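Local coordinates for oxidoreductase, NAD-binding/iron-sulfur cluster-binding protein (Nitratireductor pacificus pht-3B, PDB 6ZXU) that catalyses reductive dehalogenation of organohalides, using cobalamin together with two 4Fe-4S clusters that probably relay electrons to the cobalt, at residues N487-L491 against G502-L506; V498-D503 against E566-V572; P508-S514 against M592-N598; D537-C542 against R619-I623; N552-G557 against I671-L677. One frame throughout, in Å; residues are numbered along the deposited sequence.

Contact 1: residues N487-L491 against G502-L506; sequences NPAIL and GDTLL
Leu505 reaches from the loop's return strand toward helix 486-492, where its CB and both methyls meet the helix. CB lies 4.0 Å from Ile490 CG2. The side chain then forks: CD1 approaches the amide end of Asn487, 3.6 Å from ND2, while CD2 rests 3.7 Å from Leu491 CB, the two leucines meeting at about a right angle. A branched aliphatic residue suits a place bounded by one turn of helix. Asn487 adds the polar link. With CG anti to its carbonyl carbon (chi1 -59°), ND2 reaches Asp503 O at 2.9 Å; the acceptor lies in the plane of the amide, but the nitrogen stands above the carbonyl plane. The same nitrogen donates to a water that in turn donates to Gly502 O. Cobalamin hydrogen-bonds with Leu505 N and Asp503 OD2. Ala489 and Ile490 also pack on strand 422-429, while Leu506 pairs with Glu497 in the short antiparallel ribbon of strands 497-498 and 505-506.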
# COMPACT_ATOMS: atom_id res chain seq x y z
N ASN A 487 -8.18 -5.56 11.33
CA ASN A 487 -7.19 -6.09 12.26
C ASN A 487 -7.32 -7.55 12.62
O ASN A 487 -6.34 -8.29 12.55
CB ASN A 487 -7.14 -5.24 13.52
CG ASN A 487 -6.80 -3.80 13.19
OD1 ASN A 487 -7.48 -3.17 12.39
ND2 ASN A 487 -5.80 -3.30 13.82
N PRO A 488 -8.51 -7.99 13.10
CA PRO A 488 -8.58 -9.40 13.54
C PRO A 488 -8.42 -10.38 12.39
O PRO A 488 -7.88 -11.45 12.58
CB PRO A 488 -9.97 -9.47 14.13
CG PRO A 488 -10.72 -8.37 13.63
CD PRO A 488 -9.75 -7.26 13.39
N ALA A 489 -8.81 -9.97 11.17
CA ALA A 489 -8.52 -10.76 9.99
C ALA A 489 -7.04 -10.84 9.66
O ALA A 489 -6.54 -11.92 9.34
CB ALA A 489 -9.31 -10.24 8.83
N ILE A 490 -6.31 -9.75 9.79
CA ILE A 490 -4.84 -9.78 9.63
C ILE A 490 -4.24 -10.77 10.66
O ILE A 490 -3.37 -11.57 10.31
CB ILE A 490 -4.20 -8.39 9.80
CG1 ILE A 490 -4.72 -7.44 8.72
CG2 ILE A 490 -2.70 -8.47 9.71
CD1 ILE A 490 -4.47 -5.99 9.11
N LEU A 491 -4.74 -10.73 11.90
CA LEU A 491 -4.23 -11.64 12.95
C LEU A 491 -4.56 -13.10 12.64
O LEU A 491 -3.67 -13.94 12.68
CB LEU A 491 -4.81 -11.28 14.25
CG LEU A 491 -4.27 -12.10 15.39
CD1 LEU A 491 -2.84 -11.73 15.77
CD2 LEU A 491 -5.19 -11.92 16.60
N GLY A 502 -0.47 -0.60 18.48
CA GLY A 502 -1.76 -0.69 19.08
C GLY A 502 -2.78 -1.18 18.13
O GLY A 502 -3.20 -2.37 18.19
N ASP A 503 -3.19 -0.29 17.25
CA ASP A 503 -4.19 -0.58 16.24
C ASP A 503 -3.55 -0.93 14.92
O ASP A 503 -4.21 -0.87 13.87
CB ASP A 503 -5.19 0.66 16.05
CG ASP A 503 -6.34 0.71 17.22
OD1 ASP A 503 -6.18 0.02 18.32
OD2 ASP A 503 -7.43 1.38 16.98
N THR A 504 -2.28 -1.36 14.97
CA THR A 504 -1.52 -1.80 13.81
C THR A 504 -0.87 -3.14 14.18
O THR A 504 -0.32 -3.30 15.27
CB THR A 504 -0.39 -0.77 13.46
OG1 THR A 504 -0.91 0.47 13.15
CG2 THR A 504 0.42 -1.20 12.27
N LEU A 505 -0.97 -4.12 13.28
CA LEU A 505 -0.29 -5.39 13.41
C LEU A 505 1.02 -5.40 12.64
O LEU A 505 1.16 -4.74 11.61
CB LEU A 505 -1.15 -6.56 12.92
CG LEU A 505 -2.23 -6.92 14.01
CD1 LEU A 505 -3.40 -5.98 13.78
CD2 LEU A 505 -2.62 -8.32 13.95
N LEU A 506 2.00 -6.14 13.14
CA LEU A 506 3.33 -6.10 12.66
C LEU A 506 3.72 -7.44 12.01
O LEU A 506 3.54 -8.51 12.56
CB LEU A 506 4.26 -5.72 13.82
CG LEU A 506 5.71 -5.33 13.57
CD1 LEU A 506 6.17 -4.46 14.67
CD2 LEU A 506 6.65 -6.53 13.42
O HOH W 1 -4.48 -4.24 16.55

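Contact 2: residues V498-D503 against E566-V572. With SF4 (iron/sulfur cluster), chain D.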
# COMPACT_ATOMS: atom_id res chain seq x y z
N VAL A 498 0.02 -8.85 17.07
CA VAL A 498 -0.25 -7.69 17.92
C VAL A 498 1.05 -7.01 18.34
O VAL A 498 1.97 -7.65 18.88
CB VAL A 498 -1.05 -8.14 19.17
CG1 VAL A 498 -1.07 -7.09 20.27
CG2 VAL A 498 -2.49 -8.44 18.72
N SER A 499 1.13 -5.67 18.14
CA SER A 499 2.30 -4.89 18.44
C SER A 499 1.95 -3.75 19.43
O SER A 499 0.80 -3.41 19.64
CB SER A 499 2.94 -4.31 17.20
OG SER A 499 2.24 -3.16 16.76
N ARG A 500 3.01 -3.16 19.99
CA ARG A 500 2.80 -2.03 20.91
C ARG A 500 2.12 -0.85 20.22
O ARG A 500 1.34 -0.14 20.82
CB ARG A 500 4.12 -1.65 21.55
CG ARG A 500 4.03 -0.40 22.47
CD ARG A 500 5.35 -0.04 23.17
NE ARG A 500 5.81 -1.10 24.01
CZ ARG A 500 5.34 -1.44 25.20
NH1 ARG A 500 4.40 -0.67 25.78
NH2 ARG A 500 5.88 -2.44 25.82
N ILE A 501 2.38 -0.62 18.96
CA ILE A 501 1.69 0.47 18.24
C ILE A 501 0.22 0.53 18.53
O ILE A 501 -0.30 1.57 18.83
CB ILE A 501 1.99 0.42 16.74
CG1 ILE A 501 3.47 0.62 16.53
CG2 ILE A 501 1.24 1.47 16.01
CD1 ILE A 501 3.99 0.55 15.04
N GLY A 502 -0.47 -0.60 18.48
CA GLY A 502 -1.76 -0.69 19.08
C GLY A 502 -2.78 -1.18 18.13
O GLY A 502 -3.20 -2.37 18.19
N ASP A 503 -3.19 -0.29 17.25
CA ASP A 503 -4.19 -0.58 16.24
C ASP A 503 -3.55 -0.93 14.92
O ASP A 503 -4.21 -0.87 13.87
CB ASP A 503 -5.19 0.66 16.05
CG ASP A 503 -6.34 0.71 17.22
OD1 ASP A 503 -6.18 0.02 18.32
OD2 ASP A 503 -7.43 1.38 16.98
N GLU A 566 -6.79 -9.25 24.29
CA GLU A 566 -5.58 -8.70 24.85
C GLU A 566 -4.89 -7.82 23.75
O GLU A 566 -4.69 -8.25 22.60
CB GLU A 566 -4.64 -9.85 25.22
CG GLU A 566 -3.26 -9.46 25.71
CD GLU A 566 -2.34 -10.67 26.01
OE1 GLU A 566 -2.65 -11.86 25.62
OE2 GLU A 566 -1.24 -10.39 26.57
N ILE A 567 -4.49 -6.63 24.15
CA ILE A 567 -3.95 -5.66 23.21
C ILE A 567 -3.17 -4.60 23.99
O ILE A 567 -3.38 -4.39 25.17
CB ILE A 567 -5.14 -5.05 22.42
CG1 ILE A 567 -4.61 -4.45 21.11
CG2 ILE A 567 -5.97 -4.11 23.26
CD1 ILE A 567 -5.61 -4.29 20.04
N TRP A 568 -2.24 -3.93 23.30
CA TRP A 568 -1.68 -2.66 23.77
C TRP A 568 -2.60 -1.55 23.24
O TRP A 568 -2.59 -1.27 22.05
CB TRP A 568 -0.27 -2.41 23.22
CG TRP A 568 0.88 -3.07 24.01
CD1 TRP A 568 1.35 -2.67 25.21
CD2 TRP A 568 1.66 -4.18 23.62
NE1 TRP A 568 2.35 -3.48 25.62
CE2 TRP A 568 2.56 -4.44 24.65
CE3 TRP A 568 1.63 -5.04 22.53
CZ2 TRP A 568 3.51 -5.47 24.60
CZ3 TRP A 568 2.56 -6.03 22.46
CH2 TRP A 568 3.47 -6.28 23.51
N LYS A 569 -3.43 -0.96 24.06
CA LYS A 569 -4.41 -0.01 23.53
C LYS A 569 -3.81 1.37 23.50
O LYS A 569 -3.41 1.93 24.53
CB LYS A 569 -5.75 -0.03 24.34
CG LYS A 569 -6.88 0.66 23.55
CD LYS A 569 -7.32 -0.28 22.43
CE LYS A 569 -7.90 0.44 21.30
NZ LYS A 569 -8.18 -0.51 20.20
N ALA A 570 -3.64 1.90 22.30
CA ALA A 570 -3.25 3.26 22.09
C ALA A 570 -4.43 4.17 22.38
O ALA A 570 -5.58 3.73 22.41
CB ALA A 570 -2.80 3.49 20.69
N ASP A 571 -4.16 5.45 22.55
CA ASP A 571 -5.23 6.47 22.76
C ASP A 571 -5.72 6.97 21.41
O ASP A 571 -5.10 7.80 20.77
CB ASP A 571 -4.72 7.62 23.61
CG ASP A 571 -5.84 8.52 24.10
OD1 ASP A 571 -6.75 8.89 23.33
OD2 ASP A 571 -5.84 8.84 25.34
N VAL A 572 -6.84 6.43 20.97
CA VAL A 572 -7.32 6.68 19.65
C VAL A 572 -7.87 8.09 19.49
O VAL A 572 -7.90 8.63 18.38
CB VAL A 572 -8.31 5.60 19.17
CG1 VAL A 572 -7.66 4.23 19.18
CG2 VAL A 572 -9.58 5.59 19.99
FE1 SF4 D . 6.82 -0.32 19.01
FE2 SF4 D . 9.38 -1.43 19.32
FE3 SF4 D . 8.08 -1.72 16.97
FE4 SF4 D . 7.12 -3.07 19.13
S1 SF4 D . 9.15 -3.26 18.11
S2 SF4 D . 5.95 -1.91 17.69
S3 SF4 D . 7.59 -1.51 20.68
S4 SF4 D . 8.77 0.16 17.99
O HOH W 2 -1.84 -3.75 20.12
O HOH W 3 -0.38 1.38 22.30
O HOH W 4 4.75 -4.08 27.83
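Lys569 NZ and Asp503 OD1 form a salt bridge of 2.8 Å, with the carboxylate offering its syn lone pair. Lys569 makes a second salt bridge to cobalamin, while Asp503 OD2 hydrogen-bonds it, so both buried polar ends are satisfied. The backbones are joined largely by water. One water lies 2.7 Å from both Ser499 O and Gly502 O, to which it can donate, and accepts from Trp568 N. Gly502 comes so close to the other segment that its CA makes a CH...O contact with Trp568 O at 3.1 Å; glycine suits this spot, where a side chain would also run into the preceding carbonyl. The indole lies under Arg500, whose CA sits over one ring face. Bent at chi3 (-60°), the arginine turns one guanidinium face to Trp568 NE1, the planes 51° apart. These two donors do not bond each other: NH1 donates to Ser555 O and Gly557 O, and NH2 donates to a water at 2.8 Å, which accepts weakly from Trp568 NE1. Arg500 CB lies 3.6 Å from cluster sulfur S3. A loop touching both cobalamin and a 4Fe-4S cluster is consistent with electron transfer to the cobalt in a reductive dehalogenase.

Contact 3: residues P508-S514 against M592-N598. With NA (sodium ion), chain G; SF4 (iron/sulfur cluster), chain D.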
# COMPACT_ATOMS: atom_id res chain seq x y z
N PRO A 508 6.63 -9.97 10.12
CA PRO A 508 8.04 -10.17 10.40
C PRO A 508 9.00 -9.72 9.28
O PRO A 508 10.21 -9.59 9.52
CB PRO A 508 8.12 -11.67 10.68
CG PRO A 508 6.93 -12.23 10.02
CD PRO A 508 5.86 -11.20 10.12
N PHE A 509 8.51 -9.42 8.10
CA PHE A 509 9.39 -9.04 6.99
C PHE A 509 9.25 -7.55 6.66
O PHE A 509 10.25 -6.96 6.29
CB PHE A 509 9.11 -9.89 5.74
CG PHE A 509 9.37 -11.35 5.97
CD1 PHE A 509 10.65 -11.81 6.02
CD2 PHE A 509 8.34 -12.22 6.27
CE1 PHE A 509 10.91 -13.14 6.30
CE2 PHE A 509 8.57 -13.57 6.49
CZ PHE A 509 9.84 -14.04 6.54
N ILE A 510 8.06 -6.96 6.67
CA ILE A 510 7.88 -5.51 6.32
C ILE A 510 7.52 -4.70 7.56
O ILE A 510 7.19 -3.53 7.45
CB ILE A 510 6.89 -5.29 5.17
CG1 ILE A 510 5.48 -5.66 5.54
CG2 ILE A 510 7.33 -6.05 3.95
CD1 ILE A 510 4.48 -5.15 4.54
N GLY A 511 7.61 -5.33 8.76
CA GLY A 511 7.34 -4.60 9.95
C GLY A 511 5.94 -4.08 9.99
O GLY A 511 4.99 -4.73 9.54
N PRO A 512 5.75 -2.87 10.52
CA PRO A 512 4.41 -2.31 10.60
C PRO A 512 4.08 -1.40 9.38
O PRO A 512 3.09 -0.69 9.41
CB PRO A 512 4.48 -1.42 11.84
CG PRO A 512 5.87 -0.94 11.82
CD PRO A 512 6.74 -2.06 11.23
N ARG A 513 4.81 -1.59 8.28
CA ARG A 513 4.81 -0.72 7.11
C ARG A 513 3.80 -1.16 6.05
O ARG A 513 4.13 -1.43 4.95
CB ARG A 513 6.23 -0.69 6.55
CG ARG A 513 6.56 0.46 5.72
CD ARG A 513 7.93 0.35 5.16
NE ARG A 513 8.13 -0.90 4.48
CZ ARG A 513 9.01 -1.82 4.76
NH1 ARG A 513 9.88 -1.65 5.72
NH2 ARG A 513 9.09 -2.90 4.02
N SER A 514 2.56 -1.27 6.39
CA SER A 514 1.59 -1.90 5.49
C SER A 514 0.21 -1.29 5.61
O SER A 514 -0.07 -0.56 6.62
CB SER A 514 1.44 -3.38 5.82
OG SER A 514 0.66 -3.47 6.96
N MET A 592 4.96 3.89 12.32
CA MET A 592 5.42 2.88 11.37
C MET A 592 6.89 3.10 10.95
O MET A 592 7.64 2.14 10.77
CB MET A 592 4.59 2.88 10.09
CG MET A 592 3.16 2.45 10.26
SD MET A 592 2.38 2.49 8.61
CE MET A 592 2.08 4.17 8.55
N LYS A 593 7.30 4.34 10.87
CA LYS A 593 8.66 4.67 10.48
C LYS A 593 9.66 4.31 11.55
O LYS A 593 10.76 3.85 11.23
CB LYS A 593 8.72 6.19 10.14
CG LYS A 593 10.14 6.70 9.75
CD LYS A 593 10.13 8.22 9.72
CE LYS A 593 11.59 8.77 9.74
NZ LYS A 593 12.38 8.48 8.52
N MET A 594 9.34 4.60 12.82
CA MET A 594 10.34 4.52 13.86
C MET A 594 10.62 3.08 14.36
O MET A 594 11.64 2.79 15.01
CB MET A 594 9.96 5.47 15.00
CG MET A 594 9.91 6.94 14.61
SD MET A 594 11.52 7.58 14.14
CE MET A 594 11.29 7.48 12.56
N CYS A 595 9.75 2.16 14.03
CA CYS A 595 9.87 0.81 14.48
C CYS A 595 11.16 0.13 14.01
O CYS A 595 11.45 0.16 12.85
CB CYS A 595 8.61 0.01 14.07
SG CYS A 595 8.56 -1.65 14.78
N PRO A 596 11.90 -0.54 14.92
CA PRO A 596 13.07 -1.30 14.49
C PRO A 596 12.81 -2.32 13.39
O PRO A 596 13.69 -2.57 12.57
CB PRO A 596 13.54 -2.01 15.76
CG PRO A 596 13.04 -1.16 16.84
CD PRO A 596 11.71 -0.63 16.37
N TRP A 597 11.63 -2.88 13.33
CA TRP A 597 11.27 -3.85 12.28
C TRP A 597 11.03 -3.23 10.91
O TRP A 597 10.89 -3.95 9.92
CB TRP A 597 10.04 -4.64 12.67
CG TRP A 597 10.24 -5.54 13.88
CD1 TRP A 597 10.12 -5.17 15.15
CD2 TRP A 597 10.54 -6.94 13.88
NE1 TRP A 597 10.29 -6.25 15.97
CE2 TRP A 597 10.59 -7.35 15.23
CE3 TRP A 597 10.72 -7.91 12.87
CZ2 TRP A 597 10.79 -8.65 15.60
CZ3 TRP A 597 10.96 -9.21 13.25
CH2 TRP A 597 11.03 -9.56 14.60
N ASN A 598 10.96 -1.91 10.85
CA ASN A 598 10.94 -1.21 9.61
C ASN A 598 12.36 -1.09 9.10
O ASN A 598 13.11 -0.23 9.57
CB ASN A 598 10.20 0.16 9.78
CG ASN A 598 10.27 1.03 8.48
OD1 ASN A 598 10.17 0.54 7.36
ND2 ASN A 598 10.63 2.29 8.65
NA NA G . 13.86 1.25 11.49
FE1 SF4 D . 6.82 -0.32 19.01
FE2 SF4 D . 9.38 -1.43 19.32
FE3 SF4 D . 8.08 -1.72 16.97
FE4 SF4 D . 7.12 -3.07 19.13
S1 SF4 D . 9.15 -3.26 18.11
S2 SF4 D . 5.95 -1.91 17.69
S3 SF4 D . 7.59 -1.51 20.68
S4 SF4 D . 8.77 0.16 17.99
O HOH W 5 11.07 -3.98 6.87
O HOH W 6 13.55 3.48 10.47
O HOH W 7 14.06 2.22 13.54
O HOH W 8 15.47 -0.37 11.89
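Trp597 turns its ring edge both to Pro508 O, 3.8 Å from CE3, and to sulfur S1 of the iron-sulfur cluster, while Phe533 meets the indole edge-to-face. The flat guanidinium of Arg513 has Ile510 O over the centre of one face and Asn598 OD1 at its edge; NE is salt-bridged to Asp429. Two turns meet here: a type II' turn, Ile510 to Arg513, where Gly511 suits the positive phi, and a type I turn opening on Cys595, a ligand of the 4Fe-4S cluster in the ferredoxin-like domain. Pro512 packs next to it, its CG 3.7 Å from Cys595 CB. With SG anti to the backbone N (chi1 -172°), Cys595 reaches iron FE3 at 2.2 Å. Cys595 O and Asn598 O also bind a sodium ion. Asn598 is gripped at both ends of its amide: ND2 donates to Lys593 O, and OD1 accepts from Arg513 NH1 at 2.8 Å along a nearly straight bond of 168°, within both the carbonyl and guanidinium planes.

Contact 4: residues D537-C542 against R619-I623. With SF4 (iron/sulfur cluster), chain D.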
# COMPACT_ATOMS: atom_id res chain seq x y z
N ASP A 537 7.40 -10.79 23.23
CA ASP A 537 8.66 -10.57 24.01
C ASP A 537 9.45 -9.35 23.49
O ASP A 537 10.03 -8.62 24.29
CB ASP A 537 9.52 -11.84 23.99
CG ASP A 537 10.84 -11.69 24.82
OD1 ASP A 537 10.69 -11.37 26.03
OD2 ASP A 537 11.98 -11.80 24.26
N PHE A 538 9.53 -9.16 22.17
CA PHE A 538 10.27 -8.05 21.62
C PHE A 538 9.63 -6.72 22.01
O PHE A 538 10.31 -5.82 22.55
CB PHE A 538 10.32 -8.14 20.12
CG PHE A 538 11.38 -7.26 19.49
CD1 PHE A 538 11.17 -5.97 19.32
CD2 PHE A 538 12.54 -7.81 18.96
CE1 PHE A 538 12.12 -5.15 18.74
CE2 PHE A 538 13.50 -7.03 18.33
CZ PHE A 538 13.28 -5.71 18.23
N CYS A 539 8.35 -6.53 21.65
CA CYS A 539 7.66 -5.27 21.98
C CYS A 539 7.66 -5.07 23.48
O CYS A 539 7.69 -3.98 23.98
CB CYS A 539 6.23 -5.24 21.51
SG CYS A 539 6.07 -4.90 19.81
N ASN A 540 7.69 -6.11 24.26
CA ASN A 540 7.72 -5.89 25.68
C ASN A 540 8.98 -5.20 26.22
O ASN A 540 9.03 -4.66 27.30
CB ASN A 540 7.63 -7.18 26.41
CG ASN A 540 6.75 -7.03 27.53
OD1 ASN A 540 5.49 -6.80 27.34
ND2 ASN A 540 7.36 -6.99 28.73
N GLN A 541 10.04 -5.26 25.45
CA GLN A 541 11.34 -4.72 25.83
C GLN A 541 11.69 -3.45 25.05
O GLN A 541 12.76 -2.95 25.23
CB GLN A 541 12.47 -5.73 25.52
CG GLN A 541 12.40 -7.07 26.17
CD GLN A 541 13.54 -7.95 25.77
OE1 GLN A 541 14.69 -7.69 26.06
NE2 GLN A 541 13.22 -8.99 25.11
N CYS A 542 10.86 -3.02 24.14
CA CYS A 542 11.09 -1.90 23.30
C CYS A 542 10.03 -0.81 23.60
O CYS A 542 8.91 -1.12 24.03
CB CYS A 542 11.00 -2.33 21.84
SG CYS A 542 11.33 -1.14 20.52
N ARG A 619 17.61 -9.63 21.52
CA ARG A 619 16.58 -8.65 21.22
C ARG A 619 16.88 -7.34 21.86
O ARG A 619 16.80 -6.29 21.22
CB ARG A 619 15.23 -9.21 21.65
CG ARG A 619 14.74 -10.33 20.75
CD ARG A 619 13.50 -11.00 21.34
NE ARG A 619 13.09 -12.06 20.43
CZ ARG A 619 12.40 -13.13 20.76
NH1 ARG A 619 11.94 -13.26 21.99
NH2 ARG A 619 12.14 -14.06 19.83
N ALA A 620 17.25 -7.36 23.13
CA ALA A 620 17.56 -6.11 23.85
C ALA A 620 18.68 -5.34 23.20
O ALA A 620 18.64 -4.11 23.14
CB ALA A 620 17.87 -6.39 25.30
N ALA A 621 19.67 -6.05 22.68
CA ALA A 621 20.76 -5.43 21.97
C ALA A 621 20.35 -4.83 20.65
O ALA A 621 20.81 -3.78 20.27
CB ALA A 621 21.87 -6.43 21.68
N ILE A 622 19.52 -5.55 19.91
CA ILE A 622 18.95 -5.02 18.67
C ILE A 622 18.12 -3.77 18.92
O ILE A 622 18.23 -2.78 18.22
CB ILE A 622 18.19 -6.14 17.94
CG1 ILE A 622 19.12 -7.21 17.41
CG2 ILE A 622 17.39 -5.57 16.77
CD1 ILE A 622 18.44 -8.48 16.99
N ILE A 623 17.32 -3.79 19.96
CA ILE A 623 16.50 -2.63 20.33
C ILE A 623 17.38 -1.42 20.65
O ILE A 623 17.15 -0.32 20.15
CB ILE A 623 15.57 -3.03 21.53
CG1 ILE A 623 14.48 -3.95 21.05
CG2 ILE A 623 14.99 -1.83 22.19
CD1 ILE A 623 13.90 -4.78 22.17
FE1 SF4 D . 6.82 -0.32 19.01
FE2 SF4 D . 9.38 -1.43 19.32
FE3 SF4 D . 8.08 -1.72 16.97
FE4 SF4 D . 7.12 -3.07 19.13
S1 SF4 D . 9.15 -3.26 18.11
S2 SF4 D . 5.95 -1.91 17.69
S3 SF4 D . 7.59 -1.51 20.68
S4 SF4 D . 8.77 0.16 17.99
O HOH W 9 16.91 -9.75 24.95
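Arg619 NH1 donates to Asp537 OD2 in a salt bridge of 2.7 Å. It is a single-pronged bond: the nitrogen meets the oxygen on its anti side, the acceptor lies in the guanidinium plane, and the two flat groups stand 59° apart. An arginine extended from CG to NE has the length to span the two helices, and its NE also donates to Ser612 O. Nearby, a water accepts from Ala620 N and can donate to Gln541 OE1. The glutamine's NE2 donates weakly to Asp537 O. Beneath these polar groups comes the hydrophobic layer. Ile623 places CD1 over one face of the Phe538 ring, 4.1 Å from its centroid in a CH-pi contact, while its CG1 comes 3.5 Å from Phe538 CE1. Ile622 CG2 instead meets the ring edge. CG anti to the backbone N (chi1 -164°) carries the ring to where it touches both Ile623 and cluster sulfur S1, 3.6 Å from CE1; a flat ring can meet several neighbours at once. Cys539 and Cys542 bind irons FE4 and FE2. Helix 619-628 thus lies beside the cysteine-bearing end of helix 535-540, with helix 603-614 packed against both Phe538 and Ile622.

Contact 5: residues N552-G557 against I671-L677; sequences NAISFG and IGANQKL
The loop that follows the cysteine-bearing helix 544-548 in the ferredoxin-like domain is held here by a glutamine just past helix 671-674. Gln675 uses both ends of its amide on the backbone: OE1 accepts from Phe556 N at 3.0 Å, on a lone pair and nearly straight (174°), while NE2 donates to Ile554 O at 3.1 Å from above that carbonyl's plane. A chain stretched out from chi1 (178°) onward carries the amide that far, and a residue with donor and acceptor side by side suits a loop whose N-H and C=O lie two residues apart. The amide also borders the Phe556 ring at its edge. Over one ring face sits Ile671, its CG1 3.9 Å from the centroid in a CH-pi contact. Ser555 OG accepts from Gly557 N at 2.9 Å, closing an ST turn, while its carbonyl O accepts from Arg500. Ile554 touches a 4Fe-4S cluster, so this is the outer flank of a cluster-binding loop of the dicluster ferredoxin type.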
# COMPACT_ATOMS: atom_id res chain seq x y z
N ASN A 552 1.92 11.35 22.04
CA ASN A 552 1.95 10.42 23.16
C ASN A 552 0.78 9.46 23.23
O ASN A 552 0.28 9.16 24.31
CB ASN A 552 2.11 11.13 24.49
CG ASN A 552 3.22 12.17 24.46
OD1 ASN A 552 4.38 11.89 24.04
ND2 ASN A 552 2.85 13.39 24.82
N ALA A 553 0.30 9.02 22.06
CA ALA A 553 -0.90 8.20 22.03
C ALA A 553 -0.56 6.72 22.26
O ALA A 553 -1.43 5.95 22.60
CB ALA A 553 -1.60 8.37 20.69
N ILE A 554 0.69 6.29 22.07
CA ILE A 554 1.04 4.85 22.19
C ILE A 554 1.37 4.54 23.63
O ILE A 554 2.13 5.26 24.27
CB ILE A 554 2.18 4.50 21.18
CG1 ILE A 554 1.66 4.71 19.77
CG2 ILE A 554 2.72 3.12 21.44
CD1 ILE A 554 2.68 4.54 18.70
N SER A 555 0.87 3.41 24.12
CA SER A 555 1.16 2.95 25.47
C SER A 555 2.60 2.53 25.75
O SER A 555 3.20 1.75 25.00
CB SER A 555 0.21 1.82 25.86
OG SER A 555 0.53 1.34 27.16
N PHE A 556 3.17 3.07 26.81
CA PHE A 556 4.45 2.67 27.40
C PHE A 556 4.28 1.57 28.41
O PHE A 556 5.26 1.11 28.97
CB PHE A 556 5.11 3.85 28.13
CG PHE A 556 5.68 4.90 27.25
CD1 PHE A 556 4.95 5.96 26.89
CD2 PHE A 556 6.99 4.86 26.90
CE1 PHE A 556 5.50 6.95 26.09
CE2 PHE A 556 7.56 5.84 26.12
CZ PHE A 556 6.81 6.90 25.72
N GLY A 557 3.08 1.09 28.60
CA GLY A 557 2.80 0.12 29.65
C GLY A 557 2.48 -1.29 29.13
O GLY A 557 2.91 -1.67 28.07
N ILE A 671 7.56 6.26 33.17
CA ILE A 671 6.51 6.67 32.25
C ILE A 671 5.43 5.57 32.08
O ILE A 671 4.27 5.88 31.87
CB ILE A 671 7.10 7.14 30.91
CG1 ILE A 671 6.04 7.70 29.97
CG2 ILE A 671 7.89 6.01 30.23
CD1 ILE A 671 5.31 8.86 30.54
N GLY A 672 5.82 4.30 32.19
CA GLY A 672 4.85 3.22 32.09
C GLY A 672 3.78 3.29 33.15
O GLY A 672 2.61 3.10 32.90
N ALA A 673 4.18 3.65 34.35
CA ALA A 673 3.29 3.78 35.49
C ALA A 673 2.57 5.11 35.54
O ALA A 673 1.53 5.23 36.16
CB ALA A 673 4.10 3.65 36.74
N ASN A 674 3.13 6.14 34.89
CA ASN A 674 2.55 7.50 34.96
C ASN A 674 1.64 7.90 33.83
O ASN A 674 0.70 8.70 34.03
CB ASN A 674 3.66 8.56 35.14
CG ASN A 674 4.23 8.55 36.57
OD1 ASN A 674 3.50 8.45 37.56
ND2 ASN A 674 5.47 8.72 36.66
N GLN A 675 1.92 7.40 32.64
CA GLN A 675 1.11 7.71 31.48
C GLN A 675 -0.32 7.15 31.67
O GLN A 675 -0.48 5.99 32.03
CB GLN A 675 1.71 7.11 30.21
CG GLN A 675 0.89 7.36 28.96
CD GLN A 675 1.36 6.50 27.81
OE1 GLN A 675 1.59 5.31 27.97
NE2 GLN A 675 1.56 7.10 26.65
N LYS A 676 -1.34 7.98 31.45
CA LYS A 676 -2.72 7.59 31.52
C LYS A 676 -3.40 7.88 30.21
O LYS A 676 -3.53 9.03 29.79
CB LYS A 676 -3.47 8.31 32.64
CG LYS A 676 -2.79 8.21 33.98
CD LYS A 676 -2.68 6.82 34.51
CE LYS A 676 -1.86 6.83 35.80
NZ LYS A 676 -1.51 5.46 36.26
N LEU A 677 -3.80 6.84 29.53
CA LEU A 677 -4.48 6.91 28.28
C LEU A 677 -6.00 6.62 28.49
O LEU A 677 -6.40 6.02 29.48
CB LEU A 677 -3.83 5.90 27.28
CG LEU A 677 -2.33 6.10 27.01
CD1 LEU A 677 -1.86 5.02 26.10
CD2 LEU A 677 -1.98 7.47 26.36

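Overall arrangement
From the N-terminal side, contact 1 closes first, a short loop from helix 486-492 to strand 505-506 beside cobalamin. Contact 2 opens within that loop, sharing Gly502 and Asp503 with it, and closes about 63 residues later at 566-572. Contacts 3, 4 and 5 open in turn before contact 3 closes at 592-598, then contact 4 at 619-623 and contact 5 at 671-677. Contact 2 therefore crosses all three, and these cross one another; none nests. Contacts 2, 3 and 4 surround one 4Fe-4S cluster, with Arg500 also bonding to Cys539 O and Ser555 O. Together they tie the cobalamin-binding part to the ferredoxin-like segment and the later helices.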